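Local atomic coordinates of putative sugar binding protein (Bacteroides vulgatus ATCC 8482, PDB entry 3KEZ), a protein that probably binds sugars at the bacterial outer membrane as a calcium-containing member of the SusD family of nutrient-binding proteins. Residues A[254-263]-A[329-338]; A[266-277]-A[319-330]. One frame throughout, in Å; residues are numbered along the deposited sequence.

Contact 1: residues A[254-263]-A[329-338]; sequences EILFEIVNLT and DANIPLIRLS. With CA (calcium ion), chain C.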
loop_
_atom_site.group_PDB
_atom_site.type_symbol
_atom_site.label_atom_id
_atom_site.label_comp_id
_atom_site.label_asym_id
_atom_site.label_seq_id
_atom_site.Cartn_x
_atom_site.Cartn_y
_atom_site.Cartn_z
ATOM N N GLU A 254 -15.606 4.248 1.727
ATOM C CA GLU A 254 -14.883 3.739 0.594
ATOM C C GLU A 254 -13.681 2.884 0.931
ATOM O O GLU A 254 -13.034 2.406 0.019
ATOM C CB GLU A 254 -14.467 4.873 -0.362
ATOM C CG GLU A 254 -13.395 5.845 0.131
ATOM C CD GLU A 254 -12.855 6.692 -1.015
ATOM O OE1 GLU A 254 -13.493 7.715 -1.382
ATOM O OE2 GLU A 254 -11.759 6.357 -1.518
ATOM N N ILE A 255 -13.355 2.704 2.211
ATOM C CA ILE A 255 -12.211 1.828 2.548
ATOM C C ILE A 255 -12.587 0.347 2.434
ATOM O O ILE A 255 -13.460 -0.153 3.154
ATOM C CB ILE A 255 -11.625 2.067 3.940
ATOM C CG1 ILE A 255 -11.162 3.540 4.106
ATOM C CG2 ILE A 255 -10.463 1.048 4.186
ATOM C CD1 ILE A 255 -11.058 4.013 5.593
ATOM N N LEU A 256 -11.884 -0.339 1.543
ATOM C CA LEU A 256 -12.136 -1.723 1.221
ATOM C C LEU A 256 -11.291 -2.649 2.098
ATOM O O LEU A 256 -11.633 -3.819 2.310
ATOM C CB LEU A 256 -11.856 -1.960 -0.260
ATOM C CG LEU A 256 -12.604 -1.078 -1.263
ATOM C CD1 LEU A 256 -12.171 -1.414 -2.763
ATOM C CD2 LEU A 256 -14.136 -1.226 -1.122
ATOM N N PHE A 257 -10.165 -2.151 2.583
ATOM C CA PHE A 257 -9.418 -2.873 3.604
ATOM C C PHE A 257 -8.781 -1.877 4.543
ATOM O O PHE A 257 -7.971 -1.031 4.130
ATOM C CB PHE A 257 -8.380 -3.805 2.990
ATOM C CG PHE A 257 -7.516 -4.545 4.010
ATOM C CD1 PHE A 257 -8.074 -5.113 5.152
ATOM C CD2 PHE A 257 -6.170 -4.744 3.770
ATOM C CE1 PHE A 257 -7.308 -5.811 6.049
ATOM C CE2 PHE A 257 -5.376 -5.444 4.677
ATOM C CZ PHE A 257 -5.961 -5.989 5.827
ATOM N N GLU A 258 -9.174 -2.004 5.810
ATOM C CA GLU A 258 -8.813 -1.090 6.884
ATOM C C GLU A 258 -7.984 -1.867 7.927
ATOM O O GLU A 258 -8.361 -2.976 8.310
ATOM C CB GLU A 258 -10.106 -0.520 7.504
ATOM C CG GLU A 258 -9.873 0.564 8.549
ATOM C CD GLU A 258 -11.135 1.299 8.983
ATOM O OE1 GLU A 258 -12.232 0.709 9.043
ATOM O OE2 GLU A 258 -11.003 2.475 9.300
ATOM N N ILE A 259 -6.809 -1.338 8.299
ATOM C CA ILE A 259 -6.118 -1.791 9.493
ATOM C C ILE A 259 -6.789 -1.076 10.665
ATOM O O ILE A 259 -6.829 0.178 10.704
ATOM C CB ILE A 259 -4.588 -1.497 9.498
ATOM C CG1 ILE A 259 -3.870 -2.115 8.278
ATOM C CG2 ILE A 259 -3.953 -1.933 10.821
ATOM C CD1 ILE A 259 -3.982 -3.656 8.145
ATOM N N VAL A 260 -7.334 -1.869 11.595
ATOM C CA VAL A 260 -8.015 -1.367 12.790
ATOM C C VAL A 260 -7.050 -1.337 13.982
ATOM O O VAL A 260 -6.538 -2.378 14.410
ATOM C CB VAL A 260 -9.248 -2.216 13.141
ATOM C CG1 VAL A 260 -9.914 -1.708 14.434
ATOM C CG2 VAL A 260 -10.260 -2.181 11.968
ATOM N N ASN A 261 -6.782 -0.136 14.463
ATOM C CA ASN A 261 -5.979 0.110 15.662
ATOM C C ASN A 261 -6.888 0.620 16.788
ATOM O O ASN A 261 -7.772 1.457 16.559
ATOM C CB ASN A 261 -4.887 1.151 15.329
ATOM C CG ASN A 261 -3.827 0.595 14.382
ATOM O OD1 ASN A 261 -3.432 -0.562 14.513
ATOM N ND2 ASN A 261 -3.373 1.412 13.409
ATOM N N LEU A 262 -6.681 0.134 18.005
ATOM C CA LEU A 262 -7.585 0.489 19.136
ATOM C C LEU A 262 -6.830 1.033 20.340
ATOM O O LEU A 262 -5.697 0.642 20.579
ATOM C CB LEU A 262 -8.407 -0.732 19.549
ATOM C CG LEU A 262 -9.271 -1.372 18.456
ATOM C CD1 LEU A 262 -9.801 -2.693 18.949
ATOM C CD2 LEU A 262 -10.423 -0.414 18.014
ATOM N N THR A 263 -7.465 1.927 21.107
ATOM C CA THR A 263 -6.882 2.417 22.367
ATOM C C THR A 263 -6.328 1.256 23.205
ATOM O O THR A 263 -5.276 1.380 23.818
ATOM C CB THR A 263 -7.905 3.232 23.203
ATOM O OG1 THR A 263 -8.306 4.399 22.466
ATOM C CG2 THR A 263 -7.313 3.644 24.564
ATOM N N ASP A 329 -3.738 5.808 17.563
ATOM C CA ASP A 329 -4.542 4.656 17.244
ATOM C C ASP A 329 -5.434 4.859 16.032
ATOM O O ASP A 329 -6.367 4.077 15.814
ATOM C CB ASP A 329 -5.325 4.250 18.477
ATOM C CG ASP A 329 -4.410 3.886 19.615
ATOM O OD1 ASP A 329 -3.400 3.198 19.332
ATOM O OD2 ASP A 329 -4.667 4.315 20.762
ATOM N N ALA A 330 -5.094 5.844 15.189
ATOM C CA ALA A 330 -5.774 6.027 13.919
ATOM C C ALA A 330 -5.649 4.761 13.104
ATOM O O ALA A 330 -4.566 4.131 13.050
ATOM C CB ALA A 330 -5.197 7.210 13.150
ATOM N N ASN A 331 -6.763 4.394 12.473
ATOM C CA ASN A 331 -6.816 3.291 11.528
ATOM C C ASN A 331 -6.075 3.663 10.262
ATOM O O ASN A 331 -5.885 4.844 9.977
ATOM C CB ASN A 331 -8.280 2.931 11.193
ATOM C CG ASN A 331 -9.058 2.343 12.407
ATOM O OD1 ASN A 331 -8.480 2.127 13.469
ATOM N ND2 ASN A 331 -10.371 2.070 12.227
ATOM N N ILE A 332 -5.650 2.636 9.534
ATOM C CA ILE A 332 -4.946 2.765 8.274
ATOM C C ILE A 332 -5.875 2.408 7.106
ATOM O O ILE A 332 -6.340 1.283 7.010
ATOM C CB ILE A 332 -3.714 1.829 8.230
ATOM C CG1 ILE A 332 -2.964 1.882 9.572
ATOM C CG2 ILE A 332 -2.850 2.194 6.999
ATOM C CD1 ILE A 332 -2.253 3.232 9.919
ATOM N N PRO A 333 -6.207 3.384 6.250
ATOM C CA PRO A 333 -7.052 3.119 5.078
ATOM C C PRO A 333 -6.240 2.496 3.941
ATOM O O PRO A 333 -6.012 3.137 2.918
ATOM C CB PRO A 333 -7.571 4.510 4.724
ATOM C CG PRO A 333 -6.431 5.410 5.051
ATOM C CD PRO A 333 -5.760 4.792 6.285
ATOM N N LEU A 334 -5.869 1.230 4.120
ATOM C CA LEU A 334 -4.815 0.611 3.335
ATOM C C LEU A 334 -5.171 0.413 1.859
ATOM O O LEU A 334 -4.335 0.599 0.998
ATOM C CB LEU A 334 -4.438 -0.725 3.983
ATOM C CG LEU A 334 -3.056 -1.262 3.671
ATOM C CD1 LEU A 334 -2.000 -0.221 4.049
ATOM C CD2 LEU A 334 -2.905 -2.542 4.445
ATOM N N ILE A 335 -6.413 0.013 1.600
ATOM C CA ILE A 335 -7.004 -0.108 0.247
ATOM C C ILE A 335 -8.372 0.629 0.178
ATOM O O ILE A 335 -9.298 0.367 0.965
ATOM C CB ILE A 335 -7.234 -1.600 -0.183
ATOM C CG1 ILE A 335 -5.923 -2.404 -0.100
ATOM C CG2 ILE A 335 -7.874 -1.680 -1.622
ATOM C CD1 ILE A 335 -6.096 -3.907 -0.327
ATOM N N ARG A 336 -8.472 1.553 -0.779
ATOM C CA ARG A 336 -9.620 2.412 -0.967
ATOM C C ARG A 336 -10.241 2.286 -2.360
ATOM O O ARG A 336 -9.505 2.127 -3.349
ATOM C CB ARG A 336 -9.199 3.876 -0.783
ATOM C CG ARG A 336 -8.768 4.225 0.628
ATOM C CD ARG A 336 -8.955 5.709 0.915
ATOM N NE ARG A 336 -7.968 6.549 0.250
ATOM C CZ ARG A 336 -8.197 7.566 -0.594
ATOM N NH1 ARG A 336 -9.415 7.895 -0.980
ATOM N NH2 ARG A 336 -7.166 8.260 -1.076
ATOM N N LEU A 337 -11.576 2.419 -2.433
ATOM C CA LEU A 337 -12.282 2.453 -3.718
ATOM C C LEU A 337 -11.719 3.485 -4.696
ATOM O O LEU A 337 -11.695 3.223 -5.896
ATOM C CB LEU A 337 -13.752 2.711 -3.541
ATOM C CG LEU A 337 -14.644 2.509 -4.753
ATOM C CD1 LEU A 337 -14.631 1.041 -5.314
ATOM C CD2 LEU A 337 -16.082 2.907 -4.348
ATOM N N SER A 338 -11.232 4.625 -4.187
ATOM C CA SER A 338 -10.601 5.647 -5.025
ATOM C C SER A 338 -9.454 5.060 -5.852
ATOM O O SER A 338 -9.278 5.449 -6.993
ATOM C CB SER A 338 -10.083 6.841 -4.183
ATOM O OG SER A 338 -11.106 7.652 -3.643
HETATM CA CA CA C . -8.642 3.492 15.574
HETATM O O HOH W 1 -6.323 6.047 21.719
HETATM O O HOH W 2 -11.023 2.515 15.910
#
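Glu254 OE2 lies at the edge of the Arg336 guanidinium, 2.9 Å from NH1, in a salt bridge in which NH1 comes to OE2 from above the carboxylate plane. Ser338 OG takes the syn lone pair of OE2 at 2.6 Å, and Ser338 N adds a third bond, so one buried oxygen is gripped three times at the start of helix 337-350, while Glu395 and Glu391 hold the rest of the guanidinium and Arg367 takes OE1. Replacing Glu254 by alanine removes the carboxylate and is likely to leave Arg367 without this counter-charge, and Arg336 NH1 and Ser338 without their shared acceptor. The Phe257 ring has Ile335 CD1 at its edge, and Leu334 CD2 approaches CE2 obliquely at 3.8 Å. With the carboxylate and amide planes at 90°, Asn331 ND2 points, within its own amide plane, at Glu258 OE2 from above the carboxylate; Lys190 pairs with OE1. With CG anti to its carbonyl carbon (chi1 -67°), Asn331 turns OD1 onto the calcium ion at 2.5 Å while accepting from Asn261 N. Leu256 N and Phe257 N both bond to Ile335 O, a classic beta bulge. The whole is a bulged antiparallel strand pair ending in a calcium site, where Asn261 O and Asp329 O also bind the ion.

Contact 2: residues A[266-277]-A[319-330]; sequences SPGKESMGYLNS and YQPQQGENITDA. With CA (calcium ion), chain C.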
loop_
_atom_site.group_PDB
_atom_site.type_symbol
_atom_site.label_atom_id
_atom_site.label_comp_id
_atom_site.label_asym_id
_atom_site.label_seq_id
_atom_site.Cartn_x
_atom_site.Cartn_y
_atom_site.Cartn_z
ATOM N N SER A 266 -2.907 -0.955 20.743
ATOM C CA SER A 266 -2.304 0.187 20.078
ATOM C C SER A 266 -0.989 -0.155 19.374
ATOM O O SER A 266 -0.165 -0.894 19.926
ATOM C CB SER A 266 -2.075 1.327 21.075
ATOM O OG SER A 266 -1.330 2.357 20.472
ATOM N N PRO A 267 -0.788 0.392 18.156
ATOM C CA PRO A 267 0.485 0.209 17.474
ATOM C C PRO A 267 1.604 1.066 18.020
ATOM O O PRO A 267 2.755 0.871 17.631
ATOM C CB PRO A 267 0.170 0.606 16.022
ATOM C CG PRO A 267 -0.906 1.607 16.163
ATOM C CD PRO A 267 -1.773 1.031 17.268
ATOM N N GLY A 268 1.291 2.013 18.889
ATOM C CA GLY A 268 2.318 2.870 19.488
ATOM C C GLY A 268 2.662 4.091 18.652
ATOM O O GLY A 268 2.123 4.315 17.559
ATOM N N LYS A 269 3.605 4.868 19.165
ATOM C CA LYS A 269 3.930 6.190 18.607
ATOM C C LYS A 269 4.692 6.176 17.269
ATOM O O LYS A 269 4.895 7.239 16.663
ATOM C CB LYS A 269 4.664 7.022 19.651
ATOM C CG LYS A 269 3.779 7.501 20.818
ATOM C CD LYS A 269 4.616 8.232 21.882
ATOM C CE LYS A 269 3.760 8.660 23.080
ATOM N NZ LYS A 269 4.551 9.406 24.103
ATOM N N GLU A 270 5.107 5.003 16.784
ATOM C CA GLU A 270 5.704 4.928 15.429
ATOM C C GLU A 270 4.665 4.619 14.341
ATOM O O GLU A 270 5.012 4.363 13.193
ATOM C CB GLU A 270 6.871 3.935 15.390
ATOM C CG GLU A 270 8.000 4.340 16.317
ATOM C CD GLU A 270 9.290 3.581 16.091
ATOM O OE1 GLU A 270 9.229 2.406 15.669
ATOM O OE2 GLU A 270 10.360 4.175 16.370
ATOM N N SER A 271 3.387 4.721 14.693
ATOM C CA SER A 271 2.293 4.515 13.748
ATOM C C SER A 271 2.103 5.754 12.858
ATOM O O SER A 271 2.529 6.851 13.215
ATOM C CB SER A 271 0.991 4.256 14.522
ATOM O OG SER A 271 0.540 5.457 15.140
HETATM N N MSE A 272 1.433 5.580 11.730
HETATM C CA MSE A 272 1.191 6.697 10.781
HETATM C C MSE A 272 0.490 7.867 11.447
HETATM O O MSE A 272 0.806 9.036 11.162
HETATM C CB MSE A 272 0.412 6.220 9.549
HETATM C CG MSE A 272 1.154 5.183 8.695
HETATM SE SE MSE A 272 2.711 5.976 7.929
HETATM C CE MSE A 272 1.907 7.015 6.456
ATOM N N GLY A 273 -0.444 7.554 12.353
ATOM C CA GLY A 273 -1.200 8.559 13.065
ATOM C C GLY A 273 -0.305 9.481 13.864
ATOM O O GLY A 273 -0.560 10.682 13.936
ATOM N N TYR A 274 0.736 8.918 14.476
ATOM C CA TYR A 274 1.687 9.725 15.246
ATOM C C TYR A 274 2.805 10.315 14.365
ATOM O O TYR A 274 3.322 11.388 14.664
ATOM C CB TYR A 274 2.284 8.899 16.374
ATOM C CG TYR A 274 2.578 9.658 17.643
ATOM C CD1 TYR A 274 1.562 10.015 18.528
ATOM C CD2 TYR A 274 3.885 9.986 17.978
ATOM C CE1 TYR A 274 1.857 10.710 19.722
ATOM C CE2 TYR A 274 4.175 10.676 19.151
ATOM C CZ TYR A 274 3.168 11.021 20.016
ATOM O OH TYR A 274 3.506 11.684 21.162
ATOM N N LEU A 275 3.193 9.642 13.281
ATOM C CA LEU A 275 4.287 10.196 12.453
ATOM C C LEU A 275 3.811 11.403 11.635
ATOM O O LEU A 275 4.569 12.353 11.416
ATOM C CB LEU A 275 4.888 9.137 11.527
ATOM C CG LEU A 275 5.557 7.930 12.204
ATOM C CD1 LEU A 275 5.835 6.856 11.159
ATOM C CD2 LEU A 275 6.812 8.361 12.925
ATOM N N ASN A 276 2.535 11.398 11.252
ATOM C CA ASN A 276 2.023 12.403 10.302
ATOM C C ASN A 276 1.263 13.490 11.010
ATOM O O ASN A 276 0.139 13.777 10.650
ATOM C CB ASN A 276 1.114 11.705 9.263
ATOM C CG ASN A 276 1.915 10.899 8.234
ATOM O OD1 ASN A 276 2.206 11.408 7.142
ATOM N ND2 ASN A 276 2.282 9.640 8.582
ATOM N N SER A 277 1.851 14.060 12.064
ATOM C CA SER A 277 1.143 15.042 12.884
ATOM C C SER A 277 2.127 15.872 13.667
ATOM O O SER A 277 3.128 15.360 14.158
ATOM C CB SER A 277 0.176 14.376 13.884
ATOM O OG SER A 277 -0.224 15.289 14.905
ATOM N N TYR A 319 -4.736 10.200 8.865
ATOM C CA TYR A 319 -4.792 9.272 9.979
ATOM C C TYR A 319 -5.484 9.962 11.150
ATOM O O TYR A 319 -4.858 10.437 12.092
ATOM C CB TYR A 319 -3.383 8.815 10.293
ATOM C CG TYR A 319 -2.823 8.122 9.071
ATOM C CD1 TYR A 319 -3.167 6.795 8.773
ATOM C CD2 TYR A 319 -2.023 8.809 8.156
ATOM C CE1 TYR A 319 -2.711 6.175 7.607
ATOM C CE2 TYR A 319 -1.565 8.189 6.975
ATOM C CZ TYR A 319 -1.892 6.883 6.721
ATOM O OH TYR A 319 -1.393 6.293 5.576
ATOM N N GLN A 320 -6.805 10.021 11.038
ATOM C CA GLN A 320 -7.645 10.744 11.994
ATOM C C GLN A 320 -8.126 9.725 13.009
ATOM O O GLN A 320 -8.626 8.674 12.650
ATOM C CB GLN A 320 -8.816 11.451 11.274
ATOM C CG GLN A 320 -8.304 12.517 10.268
ATOM C CD GLN A 320 -9.386 13.195 9.466
ATOM O OE1 GLN A 320 -10.561 12.976 9.719
ATOM N NE2 GLN A 320 -8.986 14.041 8.482
ATOM N N PRO A 321 -7.913 10.006 14.284
ATOM C CA PRO A 321 -8.390 9.032 15.258
ATOM C C PRO A 321 -9.920 8.930 15.231
ATOM O O PRO A 321 -10.611 9.906 14.888
ATOM C CB PRO A 321 -7.920 9.626 16.589
ATOM C CG PRO A 321 -7.885 11.115 16.340
ATOM C CD PRO A 321 -7.462 11.262 14.906
ATOM N N GLN A 322 -10.426 7.753 15.560
ATOM C CA GLN A 322 -11.864 7.548 15.787
ATOM C C GLN A 322 -12.248 8.184 17.130
ATOM O O GLN A 322 -11.381 8.614 17.884
ATOM C CB GLN A 322 -12.213 6.046 15.711
ATOM C CG GLN A 322 -12.298 5.510 14.253
ATOM C CD GLN A 322 -10.940 5.547 13.495
ATOM O OE1 GLN A 322 -9.860 5.245 14.059
ATOM N NE2 GLN A 322 -10.996 5.912 12.210
ATOM N N GLN A 323 -13.536 8.286 17.435
ATOM C CA GLN A 323 -13.934 9.100 18.580
ATOM C C GLN A 323 -13.371 8.559 19.871
ATOM O O GLN A 323 -13.457 7.382 20.159
ATOM C CB GLN A 323 -15.456 9.275 18.710
ATOM C CG GLN A 323 -15.864 10.333 19.800
ATOM C CD GLN A 323 -15.356 11.761 19.510
ATOM O OE1 GLN A 323 -14.710 12.385 20.338
ATOM N NE2 GLN A 323 -15.665 12.272 18.325
ATOM N N GLY A 324 -12.799 9.457 20.647
ATOM C CA GLY A 324 -12.212 9.098 21.917
ATOM C C GLY A 324 -10.776 8.668 21.829
ATOM O O GLY A 324 -10.149 8.547 22.850
ATOM N N GLU A 325 -10.237 8.470 20.628
ATOM C CA GLU A 325 -8.892 7.879 20.490
ATOM C C GLU A 325 -7.794 8.915 20.381
ATOM O O GLU A 325 -8.018 10.027 19.945
ATOM C CB GLU A 325 -8.809 7.032 19.239
ATOM C CG GLU A 325 -9.585 5.795 19.288
ATOM C CD GLU A 325 -9.367 4.952 18.047
ATOM O OE1 GLU A 325 -9.012 5.534 16.976
ATOM O OE2 GLU A 325 -9.535 3.713 18.157
ATOM N N ASN A 326 -6.594 8.525 20.774
ATOM C CA ASN A 326 -5.397 9.313 20.509
ATOM C C ASN A 326 -5.055 9.177 19.007
ATOM O O ASN A 326 -5.430 8.203 18.380
ATOM C CB ASN A 326 -4.246 8.768 21.375
ATOM C CG ASN A 326 -3.011 9.646 21.345
ATOM O OD1 ASN A 326 -2.130 9.488 20.484
ATOM N ND2 ASN A 326 -2.911 10.548 22.322
ATOM N N ILE A 327 -4.350 10.142 18.438
ATOM C CA ILE A 327 -3.876 10.000 17.037
ATOM C C ILE A 327 -3.042 8.721 16.854
ATOM O O ILE A 327 -2.979 8.155 15.758
ATOM C CB ILE A 327 -3.064 11.208 16.553
ATOM C CG1 ILE A 327 -1.889 11.525 17.497
ATOM C CG2 ILE A 327 -3.984 12.423 16.368
ATOM C CD1 ILE A 327 -0.910 12.552 16.945
ATOM N N THR A 328 -2.379 8.267 17.912
ATOM C CA THR A 328 -1.632 7.034 17.831
ATOM C C THR A 328 -2.441 5.849 17.264
ATOM O O THR A 328 -1.898 4.990 16.561
ATOM C CB THR A 328 -1.089 6.646 19.214
ATOM O OG1 THR A 328 -0.122 7.620 19.624
ATOM C CG2 THR A 328 -0.456 5.299 19.163
ATOM N N ASP A 329 -3.738 5.808 17.563
ATOM C CA ASP A 329 -4.542 4.656 17.244
ATOM C C ASP A 329 -5.434 4.859 16.032
ATOM O O ASP A 329 -6.367 4.077 15.814
ATOM C CB ASP A 329 -5.325 4.250 18.477
ATOM C CG ASP A 329 -4.410 3.886 19.615
ATOM O OD1 ASP A 329 -3.400 3.198 19.332
ATOM O OD2 ASP A 329 -4.667 4.315 20.762
ATOM N N ALA A 330 -5.094 5.844 15.189
ATOM C CA ALA A 330 -5.774 6.027 13.919
ATOM C C ALA A 330 -5.649 4.761 13.104
ATOM O O ALA A 330 -4.566 4.131 13.050
ATOM C CB ALA A 330 -5.197 7.210 13.150
HETATM CA CA CA C . -8.642 3.492 15.574
HETATM O O HOH W 3 -2.128 5.330 13.436
HETATM O O HOH W 4 -2.656 11.963 12.604
HETATM O O HOH W 5 -2.391 11.987 9.845
HETATM O O HOH W 2 -11.023 2.515 15.910
#
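Met272, a selenomethionine with CG anti to its carbonyl carbon (chi1 -63°) and the chain bent twice beyond, meets Tyr319, whose CG lies beside the backbone N (chi1 -61°) and turns the ring to the helix, in a CH-pi contact. Met272 CB sits 3.5 Å from the ring centroid, only 3° off the normal, and the selenium stands obliquely at 5.3 Å as a Met-aromatic contact. CE curls round to Tyr319 OH, whose hydrogen bond goes to the carbonyl of Ala394. The pair joins the short helix 272-275 to the calcium-binding loop before strand 332-336. Gly273 lets the two backbones close up: its CA lies 3.3 Å from Ile327 O in a CA-H...O contact, and a side chain there would collide with that oxygen. Ile327 CD1 reaches past Gly273 to Ser277 CB and Tyr274 CD1. An Asx turn shapes the loop, Asn326 OD1 accepting from both Thr328 N and Thr328 OG1, while Thr328 CG2 packs against Gly268 O. Earlier in the loop, Gln322 OE1 and both carboxylate oxygens of Glu325 bind the calcium. A water between the segments accepts from Gly273 N at 3.0 Å and donates to Thr328 O and, at 2.7 Å, to Ala330 O.

Contact 2 is nested within the chain loop that contact 1 closes: strand 255-259 leads into helix 272-275, and the loop 319-330 runs back into strand 332-336. The two centres are 12 Å apart, on the same side of the chain's centre, and contact 1 lies deeper. They share Asp329 and Ala330, and the calcium ion joins them, with Asn261 and Asn331 supplied by contact 1, Gln322 and Glu325 by contact 2, and Asp329 by both. Tyr319 CD1 also packs 3.6 Å from Asn331 O. As a worked example, one calcium ion takes ligands from the chain just after strand 255-259, from the loop 319-330 and from Asn331 just before strand 332-336, so the metal site sits where the two contacts meet.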